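Long-range contact in superoxide dismutase (Anaplasma phagocytophilum, PDB 3JS4), which probably converts superoxide radicals into oxygen and hydrogen peroxide at an iron centre, as an iron/manganese-family superoxide dismutase: residues Leu28-Leu33 and Met108-Gly113. Residues are numbered along the deposited sequence; the frame is centred on the assembly and turned at random.
Sequences LPYEGL and MKPNGG
Tyr-30 and Leu-33 of residues 28-33, in the alpha-hairpin domain of iron/manganese superoxide dismutases, pack against Met-108, Lys-109 and Pro-110 of 108-113, joining the loop before helix 39-60 to the one after helix 89-106. Tyr-30 and Leu-33 share the apolar packing. Pro-110 comes in obliquely, its CD 3.7 Å from Tyr-30 CD2 and also near Tyr-30 CB, while Pro-110 CG lies 3.7 Å from the carbonyl O of Gly-32. Within its own segment the ring is sandwiched: Leu-33 CD2 sits over the centre of one face, and Pro-29 CD lies toward the rim of the opposite one. The same Leu-33 CD2 reaches across to the Lys-109/Pro-110 peptide, 3.6 Å from Pro-110 N, so one methyl touches both ring face and backbone. The other branch, Leu-33 CD1, meets Met-108 CE at 3.8 Å, the two side chains crossing at about a right angle. A bend about the last torsion of Met-108 (chi3 -75°) turns this methyl back toward Leu-33 and Tyr-30 OH. Helix 200-211 adds Phe-207 and Leu-211 against Met-108.

Polar groups lie among these apolar ones. Tyr-30 CE2 approaches Met-108 O to 3.2 Å, obliquely to the ring, whereas Tyr-30 OH hydrogen-bonds Trp-105 O at the end of helix 89-106. Lys-109 NZ forms a salt bridge with Asp-215 OD2. A type II turn from Lys-109 to Gly-112 reverses the chain; its closing bond, Gly-112 N to Lys-109 O, is weak at 3.2 Å.

The Met-108 side chain is about 9 Å from the iron, outside the ligand set of His-45, His-101, Asp-186 and His-190. Van der Waals packing and close contacts at two carbonyl oxygens hold the loops together, while the hydroxyl bond to Trp-105 helps fix the tyrosine ring.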
ATOM      1  N   LEU A  28      -9.097   2.822  10.878  1.00 10.07           N
ATOM      2  CA  LEU A  28      -9.025   3.672   9.681  1.00 10.75           C
ATOM      3  C   LEU A  28      -8.780   5.148  10.026  1.00 10.81           C
ATOM      4  O   LEU A  28      -9.232   5.616  11.066  1.00  9.97           O
ATOM      5  CB  LEU A  28     -10.327   3.573   8.891  1.00 10.23           C
ATOM      6  CG  LEU A  28     -10.608   2.257   8.172  1.00 11.36           C
ATOM      7  CD1 LEU A  28     -11.943   2.373   7.421  1.00 10.93           C
ATOM      8  CD2 LEU A  28      -9.452   1.882   7.187  1.00 10.53           C
ATOM      9  N   PRO A  29      -8.100   5.894   9.136  1.00 10.88           N
ATOM     10  CA  PRO A  29      -7.961   7.329   9.368  1.00 11.07           C
ATOM     11  C   PRO A  29      -9.233   8.143   9.061  1.00 11.60           C
ATOM     12  O   PRO A  29      -9.213   9.354   9.185  1.00 12.26           O
ATOM     13  CB  PRO A  29      -6.813   7.750   8.423  1.00 11.18           C
ATOM     14  CG  PRO A  29      -6.401   6.553   7.665  1.00 11.25           C
ATOM     15  CD  PRO A  29      -7.403   5.448   7.916  1.00 11.19           C
ATOM     16  N   TYR A  30     -10.322   7.492   8.661  1.00 11.50           N
ATOM     17  CA  TYR A  30     -11.538   8.184   8.211  1.00 11.70           C
ATOM     18  C   TYR A  30     -12.695   7.196   8.401  1.00 12.39           C
ATOM     19  O   TYR A  30     -12.466   5.997   8.655  1.00 11.47           O
ATOM     20  CB  TYR A  30     -11.412   8.627   6.730  1.00 11.40           C
ATOM     21  CG  TYR A  30     -10.560   7.661   5.893  1.00 11.44           C
ATOM     22  CD1 TYR A  30     -11.071   6.418   5.506  1.00 10.91           C
ATOM     23  CD2 TYR A  30      -9.244   7.976   5.520  1.00 11.34           C
ATOM     24  CE1 TYR A  30     -10.313   5.500   4.774  1.00  9.72           C
ATOM     25  CE2 TYR A  30      -8.453   7.043   4.761  1.00  8.46           C
ATOM     26  CZ  TYR A  30      -9.012   5.809   4.410  1.00 10.02           C
ATOM     27  OH  TYR A  30      -8.310   4.869   3.710  1.00  7.91           O
ATOM     28  N   GLU A  31     -13.923   7.697   8.278  1.00 12.58           N
ATOM     29  CA  GLU A  31     -15.136   6.887   8.432  1.00 13.62           C
ATOM     30  C   GLU A  31     -15.511   6.146   7.134  1.00 12.95           C
ATOM     31  O   GLU A  31     -16.174   5.110   7.157  1.00 12.91           O
ATOM     32  CB  GLU A  31     -16.308   7.790   8.833  1.00 13.76           C
ATOM     33  CG  GLU A  31     -16.164   8.364  10.220  1.00 18.30           C
ATOM     34  CD  GLU A  31     -17.491   8.800  10.826  1.00 22.90           C
ATOM     35  OE1 GLU A  31     -18.473   9.060  10.076  1.00 25.20           O
ATOM     36  OE2 GLU A  31     -17.551   8.881  12.067  1.00 23.18           O
ATOM     37  N   GLY A  32     -15.112   6.705   6.001  1.00 12.69           N
ATOM     38  CA  GLY A  32     -15.470   6.139   4.701  1.00 11.98           C
ATOM     39  C   GLY A  32     -14.877   6.921   3.540  1.00 11.49           C
ATOM     40  O   GLY A  32     -14.328   8.005   3.734  1.00 10.58           O
ATOM     41  N   LEU A  33     -15.016   6.371   2.333  1.00 10.53           N
ATOM     42  CA  LEU A  33     -14.493   6.990   1.113  1.00 10.09           C
ATOM     43  C   LEU A  33     -15.533   7.052  -0.005  1.00 10.55           C
ATOM     44  O   LEU A  33     -15.177   7.007  -1.200  1.00 10.22           O
ATOM     45  CB  LEU A  33     -13.255   6.224   0.625  1.00  9.78           C
ATOM     46  CG  LEU A  33     -12.091   6.152   1.620  1.00  8.03           C
ATOM     47  CD1 LEU A  33     -11.084   5.085   1.179  1.00  7.26           C
ATOM     48  CD2 LEU A  33     -11.426   7.521   1.772  1.00  7.96           C
ATOM     49  N   MET A 108      -4.831   7.014   1.175  1.00  7.14           N
ATOM     50  CA  MET A 108      -6.044   7.592   0.621  1.00  6.81           C
ATOM     51  C   MET A 108      -6.634   8.507   1.689  1.00  7.39           C
ATOM     52  O   MET A 108      -6.288   8.390   2.858  1.00  6.39           O
ATOM     53  CB  MET A 108      -7.057   6.492   0.270  1.00  6.48           C
ATOM     54  CG  MET A 108      -6.538   5.419  -0.716  1.00  6.49           C
ATOM     55  SD  MET A 108      -7.784   4.199  -1.201  1.00  7.88           S
ATOM     56  CE  MET A 108      -7.884   3.162   0.281  1.00  7.41           C
ATOM     57  N   LYS A 109      -7.507   9.423   1.265  1.00  8.23           N
ATOM     58  CA  LYS A 109      -8.318  10.233   2.181  1.00  8.54           C
ATOM     59  C   LYS A 109      -9.607  10.657   1.483  1.00  8.74           C
ATOM     60  O   LYS A 109      -9.683  10.630   0.253  1.00  8.00           O
ATOM     61  CB  LYS A 109      -7.542  11.469   2.669  1.00  8.69           C
ATOM     62  CG  LYS A 109      -7.134  12.479   1.579  1.00  9.39           C
ATOM     63  CD  LYS A 109      -6.533  13.730   2.235  1.00 10.24           C
ATOM     64  CE  LYS A 109      -6.221  14.803   1.199  1.00 11.62           C
ATOM     65  NZ  LYS A 109      -5.853  16.058   1.873  1.00 14.06           N
ATOM     66  N   PRO A 110     -10.634  11.048   2.262  1.00  9.09           N
ATOM     67  CA  PRO A 110     -11.770  11.721   1.619  1.00  9.83           C
ATOM     68  C   PRO A 110     -11.274  13.003   0.942  1.00 10.49           C
ATOM     69  O   PRO A 110     -10.349  13.646   1.455  1.00 11.17           O
ATOM     70  CB  PRO A 110     -12.695  12.079   2.805  1.00  9.70           C
ATOM     71  CG  PRO A 110     -12.328  11.150   3.887  1.00  9.80           C
ATOM     72  CD  PRO A 110     -10.855  10.828   3.706  1.00  9.20           C
ATOM     73  N   ASN A 111     -11.836  13.358  -0.214  1.00 10.84           N
ATOM     74  CA  ASN A 111     -11.347  14.535  -0.939  1.00 11.34           C
ATOM     75  C   ASN A 111      -9.864  14.434  -1.313  1.00 11.36           C
ATOM     76  O   ASN A 111      -9.156  15.437  -1.339  1.00 12.11           O
ATOM     77  CB  ASN A 111     -11.611  15.820  -0.125  1.00 11.12           C
ATOM     78  CG  ASN A 111     -13.098  16.130   0.021  1.00 12.83           C
ATOM     79  OD1 ASN A 111     -13.777  16.406  -0.972  1.00 12.77           O
ATOM     80  ND2 ASN A 111     -13.615  16.093   1.265  1.00 11.76           N
ATOM     81  N   GLY A 112      -9.399  13.218  -1.599  1.00 11.30           N
ATOM     82  CA  GLY A 112      -8.040  12.991  -2.094  1.00 10.86           C
ATOM     83  C   GLY A 112      -7.910  13.120  -3.605  1.00 10.82           C
ATOM     84  O   GLY A 112      -8.791  13.663  -4.282  1.00 11.00           O
ATOM     85  N   GLY A 113      -6.808  12.627  -4.142  1.00 10.03           N
ATOM     86  CA  GLY A 113      -6.574  12.673  -5.577  1.00  9.68           C
ATOM     87  C   GLY A 113      -6.218  14.056  -6.078  1.00  9.34           C
ATOM     88  O   GLY A 113      -5.897  14.944  -5.291  1.00  8.78           O
TER